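Long-range contacts in putative oxidoreductase (PDB 3EOF), which binds flavin mononucleotide and is probably an FMN-dependent oxidoreductase of the nitroreductase type: residues R10-Y15 with P162-K167; D80-C85 with H146-V151. One frame throughout, in Å; residues are numbered along the deposited sequence.

In the fold
Contact 1 and contact 2 lie on opposite sides of the chain's centre, their own centres 34 Å apart and their nearest atoms about 20 Å apart. Their second segments flank the strand 151-160: residues 146-151 lead into its start, and residues 162-167 follow its end. Each is partly buried. Contact 1 joins two loops beside the FMN, where Glu164 holds the backbone N of Arg13 directly and its guanidinium through a water. Contact 2 instead sets a turn against the start of helix 82-89, with a carbonyl oxygen accepting from two backbone amides and an arginine stretched across a proline, and its charged groups reach the second subunit rather than the cofactor.

Contact 1: residues R10-Y15 with P162-K167; sequences RTIRKY and PAESPK. With FMN (flavin mononucleotide), chain C.
The loop 162-167 packs against the FMN-binding loop 10-15, which follows helix 2-7, and Glu164 is the main link between them. Its OE2 accepts from Arg13 N at 2.7 Å, nearly straight at 175°, met on the anti side and 28° out of the carboxylate plane. CG of Glu164 stands between backbone N and carbonyl carbon (chi1 60°), and from there the extended chain carries the carboxylate to Arg13 N, crossing Lys14 at about a right angle. The same OE2 accepts a hydrogen bond from a water at 2.6 Å; this water also donates to Thr11 O and accepts from Arg13 NH1, so it couples the carboxylate to the guanidinium. Arg13 in turn donates from NE to FMN O2 at 2.7 Å and from NH2 to FMN N1 at 3.1 Å, while Thr11 CG2 lies over one guanidinium face, nearer the rim than the centre.

Arg10 NH1 reaches Pro166 O at 2.9 Å, in the planes of both guanidinium and carbonyl, and its NH2 bonds Asn8 O. Ile12 CD1 packs on Pro166 CD at 3.7 Å. Ala163 N donates to Lys14 O at 2.8 Å, beside a single bridge of Tyr15 with Pro162. Arg13 at the pyrimidine end of the flavin and Thr11 N and OG1 at the phosphate, with Arg9 and Arg171 also bonded to FMN, are consistent with the nitroreductase-family FMN site.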
loop_
_atom_site.group_PDB
_atom_site.type_symbol
_atom_site.label_atom_id
_atom_site.label_comp_id
_atom_site.label_asym_id
_atom_site.label_seq_id
_atom_site.Cartn_x
_atom_site.Cartn_y
_atom_site.Cartn_z
ATOM N N ARG A 10 15.940 7.654 -4.278
ATOM C CA ARG A 10 15.513 8.881 -3.714
ATOM C C ARG A 10 14.400 9.378 -4.600
ATOM O O ARG A 10 14.338 9.036 -5.786
ATOM C CB ARG A 10 16.691 9.853 -3.608
ATOM C CG ARG A 10 17.282 10.245 -4.898
ATOM C CD ARG A 10 18.725 10.520 -4.718
ATOM N NE ARG A 10 19.496 9.298 -4.553
ATOM C CZ ARG A 10 20.744 9.262 -4.091
ATOM N NH1 ARG A 10 21.356 10.380 -3.719
ATOM N NH2 ARG A 10 21.382 8.106 -3.963
ATOM N N THR A 11 13.536 10.185 -4.003
ATOM C CA THR A 11 12.415 10.767 -4.684
ATOM C C THR A 11 12.960 11.845 -5.634
ATOM O O THR A 11 13.837 12.624 -5.261
ATOM C CB THR A 11 11.375 11.406 -3.660
ATOM O OG1 THR A 11 10.662 10.370 -2.980
ATOM C CG2 THR A 11 10.363 12.226 -4.374
ATOM N N ILE A 12 12.380 11.899 -6.835
ATOM C CA ILE A 12 12.781 12.832 -7.848
ATOM C C ILE A 12 11.569 13.646 -8.163
ATOM O O ILE A 12 10.493 13.083 -8.456
ATOM C CB ILE A 12 13.299 12.118 -9.115
ATOM C CG1 ILE A 12 14.524 11.238 -8.783
ATOM C CG2 ILE A 12 13.589 13.137 -10.177
ATOM C CD1 ILE A 12 15.766 12.011 -8.307
ATOM N N ARG A 13 11.748 14.966 -8.088
ATOM C CA ARG A 13 10.699 15.949 -8.286
ATOM C C ARG A 13 10.943 16.902 -9.467
ATOM O O ARG A 13 10.129 17.779 -9.727
ATOM C CB ARG A 13 10.576 16.801 -7.016
ATOM C CG ARG A 13 10.143 16.042 -5.785
ATOM C CD ARG A 13 10.204 16.903 -4.553
ATOM N NE ARG A 13 9.688 16.191 -3.389
ATOM C CZ ARG A 13 10.389 15.385 -2.586
ATOM N NH1 ARG A 13 11.672 15.127 -2.792
ATOM N NH2 ARG A 13 9.790 14.807 -1.561
ATOM N N LYS A 14 12.079 16.768 -10.151
ATOM C CA LYS A 14 12.426 17.636 -11.275
ATOM C C LYS A 14 12.672 16.673 -12.417
ATOM O O LYS A 14 13.415 15.713 -12.234
ATOM C CB LYS A 14 13.701 18.420 -11.003
ATOM C CG LYS A 14 13.709 19.291 -9.799
ATOM C CD LYS A 14 12.933 20.531 -10.005
ATOM C CE LYS A 14 12.999 21.411 -8.751
ATOM N NZ LYS A 14 14.397 21.770 -8.359
ATOM N N TYR A 15 12.074 16.938 -13.581
ATOM C CA TYR A 15 12.148 16.008 -14.697
ATOM C C TYR A 15 12.669 16.683 -15.927
ATOM O O TYR A 15 12.540 17.901 -16.141
ATOM C CB TYR A 15 10.770 15.376 -14.968
ATOM C CG TYR A 15 10.120 14.914 -13.679
ATOM C CD1 TYR A 15 10.511 13.732 -13.063
ATOM C CD2 TYR A 15 9.177 15.716 -13.027
ATOM C CE1 TYR A 15 9.953 13.337 -11.843
ATOM C CE2 TYR A 15 8.587 15.312 -11.812
ATOM C CZ TYR A 15 8.976 14.139 -11.237
ATOM O OH TYR A 15 8.406 13.760 -10.050
ATOM N N PRO A 162 14.905 11.769 -14.585
ATOM C CA PRO A 162 15.376 12.714 -13.574
ATOM C C PRO A 162 16.135 13.912 -14.096
ATOM O O PRO A 162 16.978 13.763 -14.956
ATOM C CB PRO A 162 16.324 11.868 -12.718
ATOM C CG PRO A 162 16.072 10.463 -13.054
ATOM C CD PRO A 162 15.548 10.446 -14.447
ATOM N N ALA A 163 15.833 15.098 -13.571
ATOM C CA ALA A 163 16.566 16.325 -13.916
ATOM C C ALA A 163 17.164 16.947 -12.619
ATOM O O ALA A 163 17.351 18.158 -12.500
ATOM C CB ALA A 163 15.654 17.335 -14.679
ATOM N N GLU A 164 17.413 16.082 -11.631
ATOM C CA GLU A 164 18.060 16.471 -10.389
ATOM C C GLU A 164 18.719 15.251 -9.799
ATOM O O GLU A 164 18.290 14.125 -10.042
ATOM C CB GLU A 164 17.087 17.057 -9.370
ATOM C CG GLU A 164 15.982 16.112 -8.955
ATOM C CD GLU A 164 15.140 16.640 -7.817
ATOM O OE1 GLU A 164 15.461 17.733 -7.306
ATOM O OE2 GLU A 164 14.137 15.979 -7.462
ATOM N N SER A 165 19.751 15.505 -9.007
ATOM C CA SER A 165 20.518 14.467 -8.346
ATOM C C SER A 165 20.596 14.897 -6.905
ATOM O O SER A 165 21.617 15.374 -6.462
ATOM C CB SER A 165 21.901 14.356 -8.954
ATOM O OG SER A 165 21.810 14.055 -10.331
ATOM N N PRO A 166 19.486 14.752 -6.174
ATOM C CA PRO A 166 19.418 15.182 -4.808
ATOM C C PRO A 166 20.171 14.262 -3.853
ATOM O O PRO A 166 20.529 13.122 -4.211
ATOM C CB PRO A 166 17.928 15.172 -4.536
ATOM C CG PRO A 166 17.409 14.191 -5.415
ATOM C CD PRO A 166 18.203 14.172 -6.607
ATOM N N LYS A 167 20.470 14.801 -2.679
ATOM C CA LYS A 167 21.143 14.054 -1.651
ATOM C C LYS A 167 20.029 13.109 -1.168
ATOM O O LYS A 167 18.836 13.450 -1.226
ATOM C CB LYS A 167 21.650 14.988 -0.523
ATOM C CG LYS A 167 22.787 14.400 0.334
ATOM C CD LYS A 167 23.209 15.222 1.612
ATOM C CE LYS A 167 22.418 14.833 2.881
ATOM N NZ LYS A 167 23.057 15.314 4.165
HETATM N N1 FMN C . 6.749 14.349 -1.679
HETATM C C2 FMN C . 6.334 15.642 -2.017
HETATM O O2 FMN C . 7.147 16.487 -2.425
HETATM N N3 FMN C . 5.000 16.027 -1.873
HETATM C C4 FMN C . 4.009 15.149 -1.389
HETATM O O4 FMN C . 2.772 15.385 -1.664
HETATM C C4A FMN C . 4.460 13.840 -1.031
HETATM N N5 FMN C . 3.548 12.918 -0.538
HETATM C C5A FMN C . 3.921 11.620 -0.223
HETATM C C6 FMN C . 2.922 10.756 0.248
HETATM C C7 FMN C . 3.221 9.451 0.596
HETATM C C7M FMN C . 2.105 8.590 1.116
HETATM C C8 FMN C . 4.533 8.998 0.488
HETATM C C8M FMN C . 4.789 7.535 0.637
HETATM C C9 FMN C . 5.546 9.862 0.015
HETATM C C9A FMN C . 5.264 11.202 -0.352
HETATM N N10 FMN C . 6.221 12.134 -0.830
HETATM C C10 FMN C . 5.819 13.438 -1.168
HETATM C "C1'" FMN C . 7.709 11.802 -0.921
HETATM C "C2'" FMN C . 8.302 11.810 0.481
HETATM O "O2'" FMN C . 8.358 13.167 0.939
HETATM C "C3'" FMN C . 9.632 11.084 0.529
HETATM O "O3'" FMN C . 9.505 9.673 0.270
HETATM C "C4'" FMN C . 10.348 11.263 1.875
HETATM O "O4'" FMN C . 10.787 12.597 2.036
HETATM C "C5'" FMN C . 11.597 10.427 1.899
HETATM O "O5'" FMN C . 12.303 10.815 0.718
HETATM P P FMN C . 12.900 9.712 -0.323
HETATM O O1P FMN C . 11.757 8.919 -0.993
HETATM O O2P FMN C . 13.765 8.758 0.460
HETATM O O3P FMN C . 13.800 10.528 -1.262
HETATM O O HOH W 1 13.749 15.421 -4.932
#

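Contact 2: residues D80-C85 with H146-V151; sequences DFRRFC and HLPELV
Leu150 O is gripped by two successive backbone amides at the start of helix 82-89. Phe81 N donates to Leu150 O at 2.8 Å, nearly along the C=O axis (163° at the oxygen), whereas the bond from Arg82 N, 3.4 Å from Leu150 O, is weak. Asp80 CA adds a CA-H...O contact to this oxygen. The carbonyl belongs to a type II beta turn, Pro148 to Val151, in which Leu150 takes a positive phi of 71°.

Asp80 and Val151 form an antiparallel non-hydrogen-bonded pair joining strands 73-80 and 151-160, and the two side chains run alongside each other in one direction. Asp80 OD1 caps the helix by accepting from Arg83 N at 2.9 Å, and OD2 bonds Ser45 OG of its own chain and Tyr183 OH of the second subunit.

Arg82 carries most of the side-chain contact. With CG anti to the backbone N (chi1 -178°) and the chain extended to NE, it runs across Pro148 at about a right angle. Pro148 CB lies over the rim of one guanidinium face, 3.5 Å from its plane, and Pro148 CG meets Arg82 CD at 3.3 Å. At the edge, NH1 donates to Glu149 O at 3.0 Å; the oxygen is close to the guanidinium plane, but the donor is tilted from the carbonyl plane. NE of Arg82 forms a salt bridge with Asp185 of the second subunit. Val151 CG2 packs against Arg82 CB at 3.7 Å and against the Asp80 carboxylate. Leu150 CD1 touches Cys85 SG at 3.5 Å, one helical turn beyond Phe81, whose ring stacks with that of Tyr97.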
loop_
_atom_site.group_PDB
_atom_site.type_symbol
_atom_site.label_atom_id
_atom_site.label_comp_id
_atom_site.label_asym_id
_atom_site.label_seq_id
_atom_site.Cartn_x
_atom_site.Cartn_y
_atom_site.Cartn_z
ATOM N N ASP A 80 -10.444 0.284 -7.005
ATOM C CA ASP A 80 -11.541 0.094 -7.961
ATOM C C ASP A 80 -12.216 -1.243 -7.726
ATOM O O ASP A 80 -11.651 -2.309 -8.010
ATOM C CB ASP A 80 -10.979 0.187 -9.381
ATOM C CG ASP A 80 -12.028 0.114 -10.486
ATOM O OD1 ASP A 80 -13.060 -0.521 -10.295
ATOM O OD2 ASP A 80 -11.770 0.665 -11.588
ATOM N N PHE A 81 -13.400 -1.170 -7.136
ATOM C CA PHE A 81 -14.297 -2.330 -7.012
ATOM C C PHE A 81 -15.394 -2.265 -8.082
ATOM O O PHE A 81 -16.138 -3.232 -8.272
ATOM C CB PHE A 81 -14.912 -2.469 -5.601
ATOM C CG PHE A 81 -14.413 -3.661 -4.866
ATOM C CD1 PHE A 81 -14.802 -4.925 -5.289
ATOM C CD2 PHE A 81 -13.623 -3.548 -3.757
ATOM C CE1 PHE A 81 -14.379 -6.066 -4.620
ATOM C CE2 PHE A 81 -13.214 -4.670 -3.075
ATOM C CZ PHE A 81 -13.579 -5.935 -3.518
ATOM N N ARG A 82 -15.434 -1.156 -8.823
ATOM C CA ARG A 82 -16.435 -0.943 -9.843
ATOM C C ARG A 82 -16.319 -1.943 -10.973
ATOM O O ARG A 82 -17.328 -2.525 -11.407
ATOM C CB ARG A 82 -16.320 0.452 -10.434
ATOM C CG ARG A 82 -17.401 0.715 -11.488
ATOM C CD ARG A 82 -17.395 2.136 -11.887
ATOM N NE ARG A 82 -18.560 2.452 -12.693
ATOM C CZ ARG A 82 -19.719 2.877 -12.205
ATOM N NH1 ARG A 82 -19.908 3.026 -10.899
ATOM N NH2 ARG A 82 -20.710 3.122 -13.038
ATOM N N ARG A 83 -15.116 -2.088 -11.514
ATOM C CA ARG A 83 -14.923 -3.055 -12.585
ATOM C C ARG A 83 -15.384 -4.452 -12.146
ATOM O O ARG A 83 -16.142 -5.129 -12.866
ATOM C CB ARG A 83 -13.486 -3.047 -13.079
ATOM C CG ARG A 83 -13.211 -4.044 -14.211
ATOM C CD ARG A 83 -11.805 -3.880 -14.722
ATOM N NE ARG A 83 -10.916 -4.005 -13.612
ATOM C CZ ARG A 83 -10.139 -3.062 -13.073
ATOM N NH1 ARG A 83 -9.943 -1.872 -13.590
ATOM N NH2 ARG A 83 -9.446 -3.403 -12.011
ATOM N N PHE A 84 -14.965 -4.899 -10.971
ATOM C CA PHE A 84 -15.419 -6.204 -10.489
ATOM C C PHE A 84 -16.939 -6.268 -10.300
ATOM O O PHE A 84 -17.548 -7.252 -10.638
ATOM C CB PHE A 84 -14.739 -6.610 -9.175
ATOM C CG PHE A 84 -14.955 -8.046 -8.844
ATOM C CD1 PHE A 84 -14.342 -9.023 -9.612
ATOM C CD2 PHE A 84 -15.817 -8.419 -7.820
ATOM C CE1 PHE A 84 -14.547 -10.385 -9.365
ATOM C CE2 PHE A 84 -16.030 -9.757 -7.549
ATOM C CZ PHE A 84 -15.403 -10.752 -8.336
ATOM N N CYS A 85 -17.575 -5.224 -9.753
ATOM C CA CYS A 85 -19.008 -5.284 -9.575
ATOM C C CYS A 85 -19.738 -5.303 -10.869
ATOM O O CYS A 85 -20.804 -5.902 -10.933
ATOM C CB CYS A 85 -19.534 -4.137 -8.716
ATOM S SG CYS A 85 -18.903 -4.293 -7.052
ATOM N N HIS A 146 -13.174 11.921 -13.502
ATOM C CA HIS A 146 -14.459 11.278 -13.695
ATOM C C HIS A 146 -14.540 9.865 -13.102
ATOM O O HIS A 146 -15.056 8.944 -13.729
ATOM C CB HIS A 146 -14.805 11.254 -15.198
ATOM C CG HIS A 146 -14.797 12.612 -15.818
ATOM N ND1 HIS A 146 -13.882 12.992 -16.773
ATOM C CD2 HIS A 146 -15.555 13.706 -15.566
ATOM C CE1 HIS A 146 -14.101 14.252 -17.112
ATOM N NE2 HIS A 146 -15.112 14.707 -16.394
ATOM N N LEU A 147 -14.079 9.734 -11.865
ATOM C CA LEU A 147 -14.066 8.463 -11.154
ATOM C C LEU A 147 -15.475 8.253 -10.605
ATOM O O LEU A 147 -16.011 9.098 -9.858
ATOM C CB LEU A 147 -13.033 8.483 -10.030
ATOM C CG LEU A 147 -11.622 8.900 -10.451
ATOM C CD1 LEU A 147 -10.798 8.868 -9.181
ATOM C CD2 LEU A 147 -11.082 7.982 -11.536
ATOM N N PRO A 148 -16.122 7.201 -11.064
ATOM C CA PRO A 148 -17.459 6.909 -10.661
ATOM C C PRO A 148 -17.547 6.130 -9.324
ATOM O O PRO A 148 -16.545 5.932 -8.638
ATOM C CB PRO A 148 -17.974 6.070 -11.848
ATOM C CG PRO A 148 -16.854 5.387 -12.348
ATOM C CD PRO A 148 -15.630 6.205 -12.041
ATOM N N GLU A 149 -18.744 5.671 -8.967
ATOM C CA GLU A 149 -18.939 4.947 -7.733
ATOM C C GLU A 149 -18.076 3.669 -7.681
ATOM O O GLU A 149 -17.853 3.033 -8.684
ATOM C CB GLU A 149 -20.453 4.694 -7.547
ATOM C CG GLU A 149 -20.881 4.128 -6.186
ATOM C CD GLU A 149 -22.397 4.146 -5.980
ATOM O OE1 GLU A 149 -23.040 5.005 -6.626
ATOM O OE2 GLU A 149 -22.901 3.324 -5.158
ATOM N N LEU A 150 -17.573 3.347 -6.489
ATOM C CA LEU A 150 -16.678 2.227 -6.216
ATOM C C LEU A 150 -15.262 2.413 -6.776
ATOM O O LEU A 150 -14.476 1.443 -6.883
ATOM C CB LEU A 150 -17.303 0.905 -6.624
ATOM C CG LEU A 150 -18.589 0.544 -5.899
ATOM C CD1 LEU A 150 -19.034 -0.840 -6.364
ATOM C CD2 LEU A 150 -18.425 0.608 -4.390
ATOM N N VAL A 151 -14.927 3.674 -7.081
ATOM C CA VAL A 151 -13.583 4.082 -7.536
ATOM C C VAL A 151 -13.197 5.251 -6.651
ATOM O O VAL A 151 -13.977 6.165 -6.448
ATOM C CB VAL A 151 -13.487 4.481 -9.028
ATOM C CG1 VAL A 151 -12.035 4.771 -9.398
ATOM C CG2 VAL A 151 -14.075 3.337 -9.970
#